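Adenosine kinase (Sinorhizobium meliloti, PDB 3UBO) probably transfers a phosphate group from ATP to adenosine, as adenosine kinases of the pfkB family do, and is seen here with adenosine and ADP bound. Local coordinates at residues A233-A238 with A259-V264; C241-V246 with A284-G289. One frame throughout, in Å; residues are numbered along the deposited sequence.

How the interactions relate
From the N terminus the four segments come in the order 233-238, 241-246, 259-264 and 284-289, so the two contacts cross. Interaction 1 closes a loop of 20 intervening residues that contains 241-246. Interaction 2 starts within that loop and closes one of 37 residues, which contains 259-264. The first ties helix 230-240 to the hairpin strand 260-264; the second ties the stretch leading into strand 246-247, the last of the parallel strands, to helix 278-290. The two meet where Leu237 of the helix packs on Ala244 and Val246. Together they join helix 230-240, the stretch 241-246, the hairpin and helix 278-290.

Interaction 1: A233-A238 with A259-V264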
ATOM      1  N   ALA A 233      15.952 -34.822   9.081  1.00 89.48           N
ATOM      2  CA  ALA A 233      15.922 -33.491   9.665  1.00 89.70           C
ATOM      3  C   ALA A 233      14.735 -33.346  10.612  1.00 89.71           C
ATOM      4  O   ALA A 233      14.836 -32.681  11.664  1.00 88.72           O
ATOM      5  CB  ALA A 233      15.896 -32.424   8.591  1.00 87.52           C
ATOM      6  N   LEU A 234      13.629 -34.002  10.254  1.00 89.01           N
ATOM      7  CA  LEU A 234      12.429 -34.010  11.096  1.00 87.90           C
ATOM      8  C   LEU A 234      12.700 -34.644  12.465  1.00 88.53           C
ATOM      9  O   LEU A 234      12.157 -34.182  13.463  1.00 87.80           O
ATOM     10  CB  LEU A 234      11.229 -34.660  10.374  1.00 88.05           C
ATOM     11  CG  LEU A 234      10.449 -33.740   9.409  1.00 86.95           C
ATOM     12  CD1 LEU A 234       9.265 -34.400   8.781  1.00 86.74           C
ATOM     13  CD2 LEU A 234       9.939 -32.561  10.161  1.00 85.29           C
ATOM     14  N   GLU A 235      13.560 -35.670  12.517  1.00 90.04           N
ATOM     15  CA  GLU A 235      13.923 -36.302  13.785  1.00 88.81           C
ATOM     16  C   GLU A 235      14.719 -35.344  14.625  1.00 86.87           C
ATOM     17  O   GLU A 235      14.383 -35.093  15.771  1.00 86.10           O
ATOM     18  CB  GLU A 235      14.744 -37.568  13.569  1.00 90.36           C
ATOM     19  CG  GLU A 235      13.972 -38.691  12.929  1.00 92.36           C
ATOM     20  CD  GLU A 235      14.874 -39.875  12.580  1.00 96.84           C
ATOM     21  OE1 GLU A 235      16.129 -39.735  12.774  1.00 91.14           O
ATOM     22  OE2 GLU A 235      14.307 -40.921  12.113  1.00 92.79           O
ATOM     23  N   LEU A 236      15.784 -34.808  14.058  1.00 86.29           N
ATOM     24  CA  LEU A 236      16.660 -33.959  14.842  1.00 87.25           C
ATOM     25  C   LEU A 236      15.901 -32.778  15.472  1.00 85.86           C
ATOM     26  O   LEU A 236      16.136 -32.387  16.638  1.00 83.70           O
ATOM     27  CB  LEU A 236      17.800 -33.496  13.951  1.00 88.05           C
ATOM     28  CG  LEU A 236      18.405 -34.699  13.216  1.00 90.25           C
ATOM     29  CD1 LEU A 236      19.340 -34.258  12.102  1.00 90.51           C
ATOM     30  CD2 LEU A 236      19.148 -35.576  14.211  1.00 90.29           C
ATOM     31  N   LEU A 237      14.965 -32.249  14.692  1.00 84.30           N
ATOM     32  CA  LEU A 237      14.161 -31.098  15.070  1.00 83.16           C
ATOM     33  C   LEU A 237      13.192 -31.408  16.208  1.00 82.70           C
ATOM     34  O   LEU A 237      12.897 -30.538  17.043  1.00 79.79           O
ATOM     35  CB  LEU A 237      13.367 -30.647  13.849  1.00 85.73           C
ATOM     36  CG  LEU A 237      12.262 -29.627  14.131  1.00 83.49           C
ATOM     37  CD1 LEU A 237      12.927 -28.284  14.261  1.00 83.67           C
ATOM     38  CD2 LEU A 237      11.141 -29.571  13.094  1.00 77.00           C
ATOM     39  N   ALA A 238      12.681 -32.649  16.195  1.00 84.13           N
ATOM     40  CA  ALA A 238      11.883 -33.234  17.290  1.00 83.12           C
ATOM     41  C   ALA A 238      12.637 -33.390  18.611  1.00 82.85           C
ATOM     42  O   ALA A 238      12.042 -33.197  19.652  1.00 80.05           O
ATOM     43  CB  ALA A 238      11.330 -34.564  16.884  1.00 80.59           C
ATOM     44  N   ALA A 259       7.570 -38.539  17.634  1.00 84.18           N
ATOM     45  CA  ALA A 259       7.392 -39.443  16.471  1.00 85.96           C
ATOM     46  C   ALA A 259       5.999 -39.241  15.877  1.00 85.18           C
ATOM     47  O   ALA A 259       5.604 -39.887  14.880  1.00 80.73           O
ATOM     48  CB  ALA A 259       7.604 -40.921  16.874  1.00 84.30           C
ATOM     49  N   GLU A 260       5.264 -38.342  16.545  1.00 85.12           N
ATOM     50  CA  GLU A 260       3.950 -37.877  16.097  1.00 85.67           C
ATOM     51  C   GLU A 260       4.125 -36.855  14.962  1.00 83.60           C
ATOM     52  O   GLU A 260       4.889 -35.908  15.140  1.00 85.74           O
ATOM     53  CB  GLU A 260       3.233 -37.204  17.267  1.00 83.79           C
ATOM     54  CG  GLU A 260       1.779 -36.906  16.899  1.00 85.88           C
ATOM     55  CD  GLU A 260       1.020 -36.162  17.995  1.00 86.78           C
ATOM     56  OE1 GLU A 260      -0.222 -35.957  17.756  1.00 84.27           O
ATOM     57  OE2 GLU A 260       1.676 -35.798  19.049  1.00 83.14           O
ATOM     58  N   ARG A 261       3.469 -37.018  13.815  1.00 80.38           N
ATOM     59  CA  ARG A 261       3.694 -36.092  12.701  1.00 77.59           C
ATOM     60  C   ARG A 261       2.379 -35.738  12.064  1.00 79.09           C
ATOM     61  O   ARG A 261       1.900 -36.489  11.164  1.00 80.37           O
ATOM     62  CB  ARG A 261       4.586 -36.707  11.613  1.00 80.04           C
ATOM     63  CG  ARG A 261       5.867 -37.372  12.081  1.00 81.55           C
ATOM     64  CD  ARG A 261       6.964 -37.155  11.029  1.00 84.76           C
ATOM     65  NE  ARG A 261       8.345 -37.276  11.523  1.00 84.94           N
ATOM     66  CZ  ARG A 261       8.810 -36.807  12.686  1.00 85.06           C
ATOM     67  NH1 ARG A 261       8.040 -36.132  13.545  1.00 82.03           N
ATOM     68  NH2 ARG A 261      10.082 -37.015  12.987  1.00 86.07           N
ATOM     69  N   VAL A 262       1.785 -34.626  12.513  1.00 74.12           N
ATOM     70  CA  VAL A 262       0.534 -34.113  11.924  1.00 74.21           C
ATOM     71  C   VAL A 262       0.751 -33.416  10.560  1.00 73.99           C
ATOM     72  O   VAL A 262       1.159 -32.248  10.529  1.00 72.96           O
ATOM     73  CB  VAL A 262      -0.189 -33.120  12.870  1.00 73.31           C
ATOM     74  CG1 VAL A 262      -1.590 -32.702  12.322  1.00 71.17           C
ATOM     75  CG2 VAL A 262      -0.306 -33.703  14.256  1.00 74.57           C
ATOM     76  N   ARG A 263       0.465 -34.119   9.450  1.00 73.88           N
ATOM     77  CA  ARG A 263       0.482 -33.523   8.089  1.00 72.40           C
ATOM     78  C   ARG A 263      -0.878 -32.977   7.645  1.00 68.92           C
ATOM     79  O   ARG A 263      -1.699 -33.753   7.237  1.00 75.15           O
ATOM     80  CB  ARG A 263       0.962 -34.558   7.074  1.00 68.89           C
ATOM     81  CG  ARG A 263       2.112 -35.280   7.650  1.00 75.13           C
ATOM     82  CD  ARG A 263       2.773 -36.158   6.677  1.00 78.32           C
ATOM     83  NE  ARG A 263       4.163 -36.321   7.080  1.00 85.23           N
ATOM     84  CZ  ARG A 263       5.025 -37.181   6.535  1.00 89.62           C
ATOM     85  NH1 ARG A 263       4.633 -37.998   5.534  1.00 87.24           N
ATOM     86  NH2 ARG A 263       6.292 -37.206   6.988  1.00 89.89           N
ATOM     87  N   VAL A 264      -1.126 -31.676   7.752  1.00 64.78           N
ATOM     88  CA  VAL A 264      -2.302 -31.021   7.196  1.00 64.09           C
ATOM     89  C   VAL A 264      -1.939 -30.277   5.892  1.00 67.84           C
ATOM     90  O   VAL A 264      -0.950 -29.517   5.820  1.00 69.69           O
ATOM     91  CB  VAL A 264      -2.966 -30.036   8.203  1.00 66.10           C
ATOM     92  CG1 VAL A 264      -4.147 -29.284   7.570  1.00 63.33           C
ATOM     93  CG2 VAL A 264      -3.344 -30.755   9.526  1.00 67.15           C
TER
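The guanidinium group of Arg261 has the beta-carbon of Leu234 over one of its faces, with Leu234 CB 3.7 Å from Arg261 NH2 and 4.0 Å from Arg261 CZ. The backbone N of Glu235 approaches the same group obliquely. Arg263 presents a second guanidinium, also met at a slant, with Leu234 CD1 4.5 Å from Arg263 NH2. Leu234 therefore reaches both arginines, its beta-carbon and CD1 lying against Arg261 and CD1 extending to Arg263.

With CG beside the backbone N (chi1 -82°), Leu234 swings the branch bearing CD1 toward both guanidinium groups, which leaves Leu234 CD1 4.1 Å from Arg261 NE. The Arg261 chain bends at chi2 (-146°) and brings its flat end alongside the first turn of 233-238. Arg261 NH2 also comes within 3.5 Å of Leu234 O, a carbonyl already accepting the helical bond from Ala238 N. The carboxylate of Glu235, of opposite charge, does not touch: Glu235 OE2 is 5.8 Å from Arg261 NH2, so any attraction is probably modest. Arginine suits this partly exposed place because its flat, hydrocarbon-borne end can cover a leucine while carrying its charge toward the more exposed side. A serine in place of Arg261 would probably uncover the beta-carbon and CD1 of Leu234 on this side and lose the contact with Val256.

Leu234, Ala238 and Arg261 all touch Val256 of strand 253-257, the antiparallel partner of 260-264. Helix 230-240 also packs, through Leu237 on Ala244 and Val246, on the stretch entering strand 246-247; the arrangement is an antiparallel beta-hairpin lying against a helix where the parallel strands of a pfkB-family alpha/beta kinase pass into that hairpin.

Interaction 2: C241-V246 with A284-G289; sequences CKLAAV and AGFLFG
Apolar contacts join the segments, and the ring of Phe286 makes both of them. Ala245 CB approaches the ring obliquely, 3.9 Å from Phe286 CE2, while the Leu243 methyl CD2 comes to the ring's edge near its plane, 4.4 Å from Phe286 CZ. The phenylalanine reaches out from its helix with CG anti to the backbone N (chi1 -179°), which extends the ring to side chains two residues apart in 241-246, with Ala244 between. Alanine at the nearer position leaves room for the ring; leucine, set further off, can still meet the ring edge with CD2.

Aromatic contact continues beyond the segments, where Phe286 meets Phe215 edge-to-face, and Val255 also packs on the Phe286 ring.

The backbone of 243-246 is bonded to the strands on both sides. Leu243 and Ala245 bond to Val214 and Ala216 of strand 213-217, and Ala244 to Val256 of strand 253-257, so the stretch runs between two strands while turning Leu243 and Ala245 toward helix 278-290. All three touching residues are buried, and since the contact is hydrocarbon against hydrocarbon, its stability probably rests on close fit and exclusion of water rather than on directed bonds.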
ATOM      1  N   CYS A 241      13.431 -29.411  20.347  1.00 79.80           N
ATOM      2  CA  CYS A 241      12.305 -28.632  20.898  1.00 76.52           C
ATOM      3  C   CYS A 241      11.073 -29.488  21.279  1.00 74.22           C
ATOM      4  O   CYS A 241      10.941 -30.640  20.857  1.00 78.17           O
ATOM      5  CB  CYS A 241      11.913 -27.496  19.942  1.00 75.07           C
ATOM      6  SG  CYS A 241      11.488 -28.094  18.286  1.00 76.81           S
ATOM      7  N   LYS A 242      10.161 -28.914  22.059  1.00 73.49           N
ATOM      8  CA  LYS A 242       8.939 -29.617  22.468  1.00 75.07           C
ATOM      9  C   LYS A 242       8.080 -29.884  21.248  1.00 77.41           C
ATOM     10  O   LYS A 242       7.613 -31.016  21.003  1.00 77.62           O
ATOM     11  CB  LYS A 242       8.153 -28.804  23.514  1.00 71.65           C
ATOM     12  CG  LYS A 242       8.939 -28.690  24.828  1.00 77.34           C
ATOM     13  CD  LYS A 242       8.264 -27.866  25.952  1.00 79.67           C
ATOM     14  CE  LYS A 242       9.342 -27.339  26.944  1.00 75.54           C
ATOM     15  NZ  LYS A 242       8.697 -26.632  28.116  1.00 78.82           N
ATOM     16  N   LEU A 243       7.920 -28.802  20.476  1.00 78.52           N
ATOM     17  CA  LEU A 243       6.971 -28.650  19.377  1.00 75.64           C
ATOM     18  C   LEU A 243       7.663 -27.893  18.215  1.00 74.59           C
ATOM     19  O   LEU A 243       8.425 -26.926  18.430  1.00 74.42           O
ATOM     20  CB  LEU A 243       5.742 -27.874  19.890  1.00 72.34           C
ATOM     21  CG  LEU A 243       4.562 -27.802  18.929  1.00 73.19           C
ATOM     22  CD1 LEU A 243       4.407 -29.174  18.291  1.00 73.47           C
ATOM     23  CD2 LEU A 243       3.267 -27.306  19.615  1.00 71.54           C
ATOM     24  N   ALA A 244       7.395 -28.333  16.991  1.00 73.26           N
ATOM     25  CA  ALA A 244       7.997 -27.734  15.803  1.00 72.40           C
ATOM     26  C   ALA A 244       7.147 -27.880  14.474  1.00 73.80           C
ATOM     27  O   ALA A 244       7.085 -28.943  13.851  1.00 71.26           O
ATOM     28  CB  ALA A 244       9.389 -28.287  15.625  1.00 72.07           C
ATOM     29  N   ALA A 245       6.518 -26.779  14.064  1.00 72.07           N
ATOM     30  CA  ALA A 245       5.780 -26.668  12.810  1.00 71.02           C
ATOM     31  C   ALA A 245       6.665 -26.320  11.572  1.00 70.23           C
ATOM     32  O   ALA A 245       7.479 -25.389  11.630  1.00 68.54           O
ATOM     33  CB  ALA A 245       4.655 -25.642  12.984  1.00 68.18           C
ATOM     34  N   VAL A 246       6.491 -27.060  10.466  1.00 68.87           N
ATOM     35  CA  VAL A 246       7.271 -26.819   9.257  1.00 68.85           C
ATOM     36  C   VAL A 246       6.420 -26.543   8.004  1.00 70.92           C
ATOM     37  O   VAL A 246       5.709 -27.428   7.518  1.00 72.77           O
ATOM     38  CB  VAL A 246       8.236 -27.976   9.022  1.00 68.44           C
ATOM     39  CG1 VAL A 246       8.880 -27.878   7.661  1.00 69.19           C
ATOM     40  CG2 VAL A 246       9.262 -27.961  10.105  1.00 67.48           C
ATOM     41  N   ALA A 284       0.775 -17.320  12.592  1.00 57.92           N
ATOM     42  CA  ALA A 284      -0.173 -16.501  13.298  1.00 58.49           C
ATOM     43  C   ALA A 284      -1.419 -17.294  13.545  1.00 61.57           C
ATOM     44  O   ALA A 284      -1.992 -17.237  14.605  1.00 61.30           O
ATOM     45  CB  ALA A 284      -0.502 -15.294  12.515  1.00 56.78           C
ATOM     46  N   GLY A 285      -1.847 -18.029  12.544  1.00 60.56           N
ATOM     47  CA  GLY A 285      -3.049 -18.803  12.670  1.00 59.18           C
ATOM     48  C   GLY A 285      -2.791 -19.948  13.600  1.00 63.08           C
ATOM     49  O   GLY A 285      -3.582 -20.251  14.469  1.00 63.42           O
ATOM     50  N   PHE A 286      -1.660 -20.588  13.421  1.00 60.92           N
ATOM     51  CA  PHE A 286      -1.358 -21.704  14.265  1.00 60.56           C
ATOM     52  C   PHE A 286      -1.395 -21.354  15.765  1.00 60.24           C
ATOM     53  O   PHE A 286      -1.943 -22.046  16.570  1.00 60.62           O
ATOM     54  CB  PHE A 286      -0.028 -22.228  13.820  1.00 58.98           C
ATOM     55  CG  PHE A 286       0.416 -23.382  14.567  1.00 61.15           C
ATOM     56  CD1 PHE A 286       0.567 -23.314  15.936  1.00 62.13           C
ATOM     57  CD2 PHE A 286       0.698 -24.567  13.917  1.00 66.38           C
ATOM     58  CE1 PHE A 286       1.011 -24.432  16.676  1.00 62.61           C
ATOM     59  CE2 PHE A 286       1.128 -25.712  14.638  1.00 67.23           C
ATOM     60  CZ  PHE A 286       1.293 -25.621  16.026  1.00 67.11           C
ATOM     61  N   LEU A 287      -0.845 -20.224  16.125  1.00 61.99           N
ATOM     62  CA  LEU A 287      -0.760 -19.845  17.511  1.00 62.54           C
ATOM     63  C   LEU A 287      -2.110 -19.332  18.019  1.00 64.80           C
ATOM     64  O   LEU A 287      -2.384 -19.347  19.246  1.00 65.49           O
ATOM     65  CB  LEU A 287       0.322 -18.774  17.723  1.00 60.45           C
ATOM     66  CG  LEU A 287       1.798 -19.074  17.403  1.00 62.74           C
ATOM     67  CD1 LEU A 287       2.716 -17.906  17.805  1.00 61.22           C
ATOM     68  CD2 LEU A 287       2.332 -20.358  18.016  1.00 62.18           C
ATOM     69  N   PHE A 288      -2.934 -18.847  17.099  1.00 61.93           N
ATOM     70  CA  PHE A 288      -4.281 -18.458  17.471  1.00 65.56           C
ATOM     71  C   PHE A 288      -4.999 -19.723  17.883  1.00 66.79           C
ATOM     72  O   PHE A 288      -5.840 -19.707  18.777  1.00 68.27           O
ATOM     73  CB  PHE A 288      -5.067 -17.924  16.278  1.00 64.94           C
ATOM     74  CG  PHE A 288      -6.511 -17.693  16.582  1.00 63.51           C
ATOM     75  CD1 PHE A 288      -6.894 -16.674  17.446  1.00 61.05           C
ATOM     76  CD2 PHE A 288      -7.490 -18.490  16.002  1.00 64.78           C
ATOM     77  CE1 PHE A 288      -8.238 -16.455  17.726  1.00 61.21           C
ATOM     78  CE2 PHE A 288      -8.855 -18.268  16.265  1.00 64.90           C
ATOM     79  CZ  PHE A 288      -9.230 -17.271  17.141  1.00 62.62           C
ATOM     80  N   GLY A 289      -4.700 -20.801  17.178  1.00 64.51           N
ATOM     81  CA  GLY A 289      -5.265 -22.089  17.524  1.00 68.16           C
ATOM     82  C   GLY A 289      -4.685 -22.572  18.850  1.00 66.39           C
ATOM     83  O   GLY A 289      -5.382 -22.742  19.858  1.00 65.82           O
TER